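Local coordinates for protein phosphoribosylaminoimidazole carboxylase (Bombyx mori, PDB 4JA0) that probably catalyses two steps of purine biosynthesis, carboxylating aminoimidazole ribonucleotide and then joining the product to aspartate to give SAICAR, at residues 384-387 with 388-392; 161-164 with 165-168; 217-221 with 222-226. All coordinates share one frame; numbering follows the deposited sequence.

The three contacts follow one another along the chain. None nests in or crosses another, and each is local, so no long loop is closed. Contact 2 comes first and forms the opening turns of helix 162-183. Contact 3 closes a tight double turn where strand 216-220 leaves its antiparallel sheet. Both lie in the SAICAR synthetase part, with centres about 32 Å apart. Contact 1 comes last, late in helix 380-391 in the AIR carboxylase part. Its centre is about 29 Å from that of contact 2. Helix 396-420 ties these two regions together: it packs on contact 1 and gives Arg-414 to contact 2.

Contact 1. Residues 384-387 with 388-392; sequences ALMA and AQIIG
The side chain of Met-386 ends on Ile-390, one turn further along the helix, with its CE 3.6 Å from Ile-390 CD1. The helix, 380-391, belongs to the AIR carboxylase part of the protein, a three-layer alpha/beta fold around a parallel five-stranded sheet. Met-386 is bent at both chi2 (-54°) and chi3 (-77°), and this folding carries the methyl group to the isoleucine. The two side chains cross obliquely. Ile-390 sends CG1 back beside its own backbone N and anti to its carbonyl carbon. This puts CG1 on the side of the preceding turn, and CD1 continues to the methionine's end. On the second subunit, another Ile-390 packs against this one, and Gly-373 of that subunit touches Met-386. The pair is thus part of a subunit interface.

Gln-389 also reaches back over the preceding turn, with a polar chain. Its CG passes 3.2 Å from Leu-385 O. Its OE1 comes to 3.9 Å from Met-386 SD, the two side chains crossing at about a right angle.

Ala-387 and Ala-388 face the rest of their own subunit. Ala-387 lies on Val-269 and Val-325 of the central sheet, and Ala-388 on Val-398 and Leu-402 of helix 396-420. Their small size is consistent with close packing on both sides.

Regular i to i+4 backbone bonds hold the turns. Gln-389 N donates to Leu-385 O at 2.8 Å, and Ile-390 N to Met-386 O at 3.0 Å. The next carbonyl has two donors: Ala-387 O receives Ile-391 N at 3.0 Å, nearly straight (167°), and more weakly Ile-390 N at 3.3 Å.

Contact 2. Residues 161-164 with 165-168; sequences GRDE and VDYM
Asp-166 N donates to Arg-162 O at 2.6 Å, the shortest polar bond of this helix start. The Asp-166 carboxylate turns back toward the same residue. Its CG lies beside its own backbone N (chi1 -75°), which sets OD2 3.6 Å from Arg-162 CG. The arginine meets it with aliphatic chain, not with charge: Arg-162 NE stays 5.3 Å from Asp-166 OD1.

Asp-163 brings a second carboxylate to this side. Its OD1 is 4.0 Å from Asp-166 OD2, with the two planes 59° apart. Arg-414 of helix 396-420 forms salt bridges to both of these oxygens, which probably offsets their repulsion. Asp-166 OD1 pairs in turn with Arg-169. An alanine at Asp-166 removes the carboxylate, and would probably leave Arg-169 freer to turn and Arg-414 with Asp-163 alone of this pair.

On another side of the turn, Met-168 CE lies 3.4 Å from the backbone Glu-164 O. Val-165 N bonds to Gly-161 O at 2.9 Å. Glu-164 is bent at chi2 (70°), which curls its carboxylate back to the helix start. There OE2 accepts Gly-161 N at 2.9 Å, on its anti side. Gly-161 is the N-cap, so this is the side-chain-to-N-cap half of a capping box, typical of a helix N terminus.

Contact 3. Residues 217-221 with 222-226; sequences RLWPS and GDKRL
Asp-223 N donates to Pro-220 O at 2.9 Å with an N-H...O angle of 162°. It approaches from above the carbonyl plane, 43° out of it. One residue back, Gly-222 N makes a weak bond to Trp-219 O at 3.3 Å. Beyond the turn, Leu-226 N bonds to Asp-223 O and closes a short 3-10 segment.

The first two bonds mark two overlapping beta turns, type II from Trp-219 to Gly-222 and type I' from Pro-220 to Asp-223. Ser-221 and Gly-222 both have positive phi, which suits the glycine. The chain thus doubles back at the end of strand 216-220, an element of the SAICAR synthetase antiparallel sheet.

This reversal lays Lys-224 over one face of the Trp-219 indole. Its CB sits 3.4 Å from the centroid of the six-membered ring, almost on the ring normal, as a CH-pi contact. Lys-224 CG, anti to the backbone N (chi1 178°), continues across the face to 3.3 Å from Trp-219 CZ2. The extended chain runs alongside the tryptophan, and its NZ forms a salt bridge with Glu-120. Further out, Pro-220 CD packs 4.0 Å from Leu-226 CB.

Contact 1. Residues 384-387 with 388-392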
loop_
_atom_site.group_PDB
_atom_site.type_symbol
_atom_site.label_atom_id
_atom_site.label_comp_id
_atom_site.label_asym_id
_atom_site.label_seq_id
_atom_site.Cartn_x
_atom_site.Cartn_y
_atom_site.Cartn_z
ATOM N N ALA A 384 -12.318 5.296 -24.684
ATOM C CA ALA A 384 -13.010 5.558 -25.945
ATOM C C ALA A 384 -14.486 5.177 -25.807
ATOM O O ALA A 384 -15.360 5.853 -26.343
ATOM C CB ALA A 384 -12.354 4.788 -27.082
ATOM N N LEU A 385 -14.750 4.101 -25.070
ATOM C CA LEU A 385 -16.103 3.641 -24.824
ATOM C C LEU A 385 -16.900 4.654 -23.996
ATOM O O LEU A 385 -18.072 4.903 -24.282
ATOM C CB LEU A 385 -16.069 2.270 -24.132
ATOM C CG LEU A 385 -15.699 1.026 -24.950
ATOM C CD1 LEU A 385 -15.559 -0.184 -24.055
ATOM C CD2 LEU A 385 -16.761 0.739 -26.020
ATOM N N MET A 386 -16.287 5.220 -22.963
ATOM C CA MET A 386 -16.957 6.271 -22.192
ATOM C C MET A 386 -17.325 7.455 -23.095
ATOM O O MET A 386 -18.439 7.973 -23.031
ATOM C CB MET A 386 -16.070 6.772 -21.048
ATOM C CG MET A 386 -16.585 6.438 -19.670
ATOM S SD MET A 386 -18.286 6.957 -19.323
ATOM C CE MET A 386 -17.970 8.693 -19.053
ATOM N N ALA A 387 -16.378 7.880 -23.927
ATOM C CA ALA A 387 -16.604 8.964 -24.874
ATOM C C ALA A 387 -17.727 8.598 -25.838
ATOM O O ALA A 387 -18.609 9.421 -26.135
ATOM C CB ALA A 387 -15.322 9.278 -25.629
ATOM N N ALA A 388 -17.694 7.363 -26.325
ATOM C CA ALA A 388 -18.753 6.873 -27.213
ATOM C C ALA A 388 -20.124 6.862 -26.547
ATOM O O ALA A 388 -21.103 7.333 -27.129
ATOM C CB ALA A 388 -18.416 5.486 -27.737
ATOM N N GLN A 389 -20.176 6.372 -25.314
ATOM C CA GLN A 389 -21.431 6.295 -24.581
ATOM C C GLN A 389 -22.017 7.686 -24.350
ATOM O O GLN A 389 -23.239 7.860 -24.377
ATOM C CB GLN A 389 -21.232 5.554 -23.250
ATOM C CG GLN A 389 -21.045 4.041 -23.402
ATOM C CD GLN A 389 -20.485 3.351 -22.153
ATOM O OE1 GLN A 389 -19.961 3.993 -21.239
ATOM N NE2 GLN A 389 -20.577 2.027 -22.129
ATOM N N ILE A 390 -21.147 8.679 -24.184
ATOM C CA ILE A 390 -21.593 10.052 -23.962
ATOM C C ILE A 390 -22.176 10.653 -25.246
ATOM O O ILE A 390 -23.254 11.254 -25.232
ATOM C CB ILE A 390 -20.430 10.935 -23.453
ATOM C CG1 ILE A 390 -20.081 10.553 -22.009
ATOM C CG2 ILE A 390 -20.799 12.417 -23.523
ATOM C CD1 ILE A 390 -18.819 11.135 -21.497
ATOM N N ILE A 391 -21.441 10.486 -26.342
ATOM C CA ILE A 391 -21.835 10.973 -27.652
ATOM C C ILE A 391 -23.013 10.167 -28.279
ATOM O O ILE A 391 -23.807 10.686 -29.097
ATOM C CB ILE A 391 -20.594 11.006 -28.528
ATOM C CG1 ILE A 391 -19.666 12.082 -27.981
ATOM C CG2 ILE A 391 -20.928 11.288 -29.964
ATOM C CD1 ILE A 391 -18.362 12.172 -28.696
ATOM N N GLY A 392 -23.118 8.897 -27.893
ATOM C CA GLY A 392 -24.216 8.063 -28.321
ATOM C C GLY A 392 -25.568 8.554 -27.833
ATOM O O GLY A 392 -26.616 8.140 -28.356
#

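Contact 2. Residues 161-164 with 165-168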
loop_
_atom_site.group_PDB
_atom_site.type_symbol
_atom_site.label_atom_id
_atom_site.label_comp_id
_atom_site.label_asym_id
_atom_site.label_seq_id
_atom_site.Cartn_x
_atom_site.Cartn_y
_atom_site.Cartn_z
ATOM N N GLY A 161 -28.613 -24.816 -32.528
ATOM C CA GLY A 161 -28.843 -25.172 -31.134
ATOM C C GLY A 161 -29.133 -23.918 -30.324
ATOM O O GLY A 161 -29.285 -22.825 -30.890
ATOM N N ARG A 162 -29.152 -24.053 -29.001
ATOM C CA ARG A 162 -29.497 -22.933 -28.135
ATOM C C ARG A 162 -28.542 -21.733 -28.335
ATOM O O ARG A 162 -28.944 -20.582 -28.223
ATOM C CB ARG A 162 -29.535 -23.395 -26.669
ATOM C CG ARG A 162 -30.044 -22.362 -25.697
ATOM C CD ARG A 162 -31.533 -22.082 -25.879
ATOM N NE ARG A 162 -32.375 -23.266 -25.681
ATOM C CZ ARG A 162 -33.576 -23.252 -25.092
ATOM N NH1 ARG A 162 -34.079 -22.114 -24.623
ATOM N NH2 ARG A 162 -34.276 -24.377 -24.953
ATOM N N ASP A 163 -27.291 -21.996 -28.679
ATOM C CA ASP A 163 -26.363 -20.906 -28.904
ATOM C C ASP A 163 -26.810 -20.075 -30.104
ATOM O O ASP A 163 -26.853 -18.845 -30.049
ATOM C CB ASP A 163 -24.927 -21.450 -29.069
ATOM C CG ASP A 163 -24.289 -21.850 -27.730
ATOM O OD1 ASP A 163 -24.639 -21.216 -26.706
ATOM O OD2 ASP A 163 -23.493 -22.831 -27.692
ATOM N N GLU A 164 -27.192 -20.751 -31.172
ATOM C CA GLU A 164 -27.646 -20.064 -32.371
ATOM C C GLU A 164 -28.968 -19.353 -32.115
ATOM O O GLU A 164 -29.164 -18.218 -32.535
ATOM C CB GLU A 164 -27.771 -21.053 -33.520
ATOM C CG GLU A 164 -26.426 -21.495 -34.087
ATOM C CD GLU A 164 -25.625 -22.400 -33.138
ATOM O OE1 GLU A 164 -24.371 -22.343 -33.191
ATOM O OE2 GLU A 164 -26.241 -23.161 -32.347
ATOM N N VAL A 165 -29.866 -20.005 -31.394
ATOM C CA VAL A 165 -31.109 -19.355 -31.004
ATOM C C VAL A 165 -30.858 -18.178 -30.061
ATOM O O VAL A 165 -31.519 -17.140 -30.184
ATOM C CB VAL A 165 -32.096 -20.367 -30.392
ATOM C CG1 VAL A 165 -33.235 -19.664 -29.654
ATOM C CG2 VAL A 165 -32.619 -21.296 -31.494
ATOM N N ASP A 166 -29.887 -18.318 -29.153
ATOM C CA ASP A 166 -29.523 -17.216 -28.260
ATOM C C ASP A 166 -29.101 -16.008 -29.084
ATOM O O ASP A 166 -29.620 -14.913 -28.885
ATOM C CB ASP A 166 -28.396 -17.609 -27.288
ATOM C CG ASP A 166 -28.876 -18.531 -26.144
ATOM O OD1 ASP A 166 -30.084 -18.493 -25.799
ATOM O OD2 ASP A 166 -28.042 -19.315 -25.607
ATOM N N TYR A 167 -28.218 -16.224 -30.053
ATOM C CA TYR A 167 -27.744 -15.143 -30.909
ATOM C C TYR A 167 -28.881 -14.418 -31.653
ATOM O O TYR A 167 -28.900 -13.183 -31.725
ATOM C CB TYR A 167 -26.733 -15.677 -31.920
ATOM C CG TYR A 167 -26.285 -14.644 -32.909
ATOM C CD1 TYR A 167 -25.290 -13.753 -32.584
ATOM C CD2 TYR A 167 -26.878 -14.544 -34.158
ATOM C CE1 TYR A 167 -24.873 -12.790 -33.484
ATOM C CE2 TYR A 167 -26.473 -13.579 -35.072
ATOM C CZ TYR A 167 -25.466 -12.704 -34.725
ATOM O OH TYR A 167 -25.033 -11.736 -35.607
ATOM N N MET A 168 -29.811 -15.196 -32.214
ATOM C CA MET A 168 -30.925 -14.648 -32.995
ATOM C C MET A 168 -31.949 -13.914 -32.121
ATOM O O MET A 168 -32.562 -12.946 -32.559
ATOM C CB MET A 168 -31.581 -15.734 -33.841
ATOM C CG MET A 168 -30.731 -16.153 -35.034
ATOM S SD MET A 168 -31.475 -17.419 -36.101
ATOM C CE MET A 168 -31.204 -18.928 -35.169
#

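Contact 3. Residues 217-221 with 222-226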
loop_
_atom_site.group_PDB
_atom_site.type_symbol
_atom_site.label_atom_id
_atom_site.label_comp_id
_atom_site.label_asym_id
_atom_site.label_seq_id
_atom_site.Cartn_x
_atom_site.Cartn_y
_atom_site.Cartn_z
ATOM N N ARG A 217 -44.842 -2.366 -37.637
ATOM C CA ARG A 217 -46.017 -1.619 -37.237
ATOM C C ARG A 217 -45.552 -0.233 -36.781
ATOM O O ARG A 217 -44.807 -0.105 -35.811
ATOM C CB ARG A 217 -46.732 -2.384 -36.133
ATOM C CG ARG A 217 -48.142 -1.948 -35.854
ATOM C CD ARG A 217 -48.860 -3.032 -35.077
ATOM N NE ARG A 217 -49.490 -4.023 -35.948
ATOM C CZ ARG A 217 -49.666 -5.310 -35.638
ATOM N NH1 ARG A 217 -49.228 -5.804 -34.483
ATOM N NH2 ARG A 217 -50.264 -6.123 -36.502
ATOM N N LEU A 218 -45.952 0.805 -37.507
ATOM C CA LEU A 218 -45.430 2.144 -37.259
ATOM C C LEU A 218 -46.487 3.120 -36.805
ATOM O O LEU A 218 -47.465 3.330 -37.511
ATOM C CB LEU A 218 -44.803 2.701 -38.542
ATOM C CG LEU A 218 -43.299 2.959 -38.531
ATOM C CD1 LEU A 218 -42.859 3.626 -39.813
ATOM C CD2 LEU A 218 -42.977 3.843 -37.360
ATOM N N TRP A 219 -46.280 3.766 -35.660
ATOM C CA TRP A 219 -47.210 4.820 -35.255
ATOM C C TRP A 219 -46.545 6.200 -35.159
ATOM O O TRP A 219 -45.658 6.422 -34.339
ATOM C CB TRP A 219 -47.844 4.476 -33.905
ATOM C CG TRP A 219 -48.632 3.195 -33.896
ATOM C CD1 TRP A 219 -48.945 2.408 -34.970
ATOM C CD2 TRP A 219 -49.217 2.561 -32.752
ATOM N NE1 TRP A 219 -49.680 1.322 -34.562
ATOM C CE2 TRP A 219 -49.864 1.391 -33.205
ATOM C CE3 TRP A 219 -49.253 2.867 -31.385
ATOM C CZ2 TRP A 219 -50.530 0.520 -32.338
ATOM C CZ3 TRP A 219 -49.923 2.015 -30.530
ATOM C CH2 TRP A 219 -50.556 0.855 -31.008
ATOM N N PRO A 220 -47.011 7.153 -35.977
ATOM C CA PRO A 220 -46.557 8.535 -35.802
ATOM C C PRO A 220 -47.138 9.113 -34.529
ATOM O O PRO A 220 -48.318 8.874 -34.236
ATOM C CB PRO A 220 -47.141 9.256 -37.019
ATOM C CG PRO A 220 -47.266 8.180 -38.057
ATOM C CD PRO A 220 -47.658 6.942 -37.284
ATOM N N SER A 221 -46.303 9.829 -33.774
ATOM C CA SER A 221 -46.704 10.453 -32.509
ATOM C C SER A 221 -47.185 9.428 -31.498
ATOM O O SER A 221 -47.837 9.785 -30.516
ATOM C CB SER A 221 -47.774 11.535 -32.722
ATOM O OG SER A 221 -47.238 12.655 -33.411
ATOM N N GLY A 222 -46.867 8.156 -31.749
ATOM C CA GLY A 222 -47.300 7.077 -30.885
ATOM C C GLY A 222 -48.808 6.923 -30.938
ATOM O O GLY A 222 -49.410 6.282 -30.067
ATOM N N ASP A 223 -49.410 7.499 -31.981
ATOM C CA ASP A 223 -50.852 7.466 -32.163
ATOM C C ASP A 223 -51.200 6.333 -33.107
ATOM O O ASP A 223 -50.921 6.403 -34.309
ATOM C CB ASP A 223 -51.357 8.808 -32.706
ATOM C CG ASP A 223 -52.873 8.924 -32.681
ATOM O OD1 ASP A 223 -53.545 8.059 -32.076
ATOM O OD2 ASP A 223 -53.397 9.889 -33.277
ATOM N N LYS A 224 -51.821 5.301 -32.545
ATOM C CA LYS A 224 -52.218 4.097 -33.282
ATOM C C LYS A 224 -53.098 4.471 -34.457
ATOM O O LYS A 224 -52.999 3.896 -35.554
ATOM C CB LYS A 224 -52.974 3.141 -32.345
ATOM C CG LYS A 224 -53.457 1.885 -33.019
ATOM C CD LYS A 224 -54.400 1.070 -32.146
ATOM C CE LYS A 224 -54.992 -0.088 -32.950
ATOM N NZ LYS A 224 -56.112 -0.751 -32.221
ATOM N N ARG A 225 -53.889 5.511 -34.216
ATOM C CA ARG A 225 -54.868 6.054 -35.151
ATOM C C ARG A 225 -54.200 6.632 -36.414
ATOM O O ARG A 225 -54.849 6.801 -37.447
ATOM C CB ARG A 225 -55.688 7.113 -34.410
ATOM C CG ARG A 225 -56.908 7.588 -35.109
ATOM C CD ARG A 225 -57.583 8.687 -34.302
ATOM N NE ARG A 225 -57.757 8.321 -32.896
ATOM C CZ ARG A 225 -57.382 9.085 -31.875
ATOM N NH1 ARG A 225 -56.794 10.256 -32.095
ATOM N NH2 ARG A 225 -57.587 8.674 -30.632
ATOM N N LEU A 226 -52.910 6.955 -36.319
ATOM C CA LEU A 226 -52.160 7.470 -37.463
ATOM C C LEU A 226 -51.266 6.412 -38.127
ATOM O O LEU A 226 -50.398 6.770 -38.937
ATOM C CB LEU A 226 -51.300 8.665 -37.045
ATOM C CG LEU A 226 -52.061 9.906 -36.573
ATOM C CD1 LEU A 226 -51.128 10.954 -35.975
ATOM C CD2 LEU A 226 -52.840 10.478 -37.727
#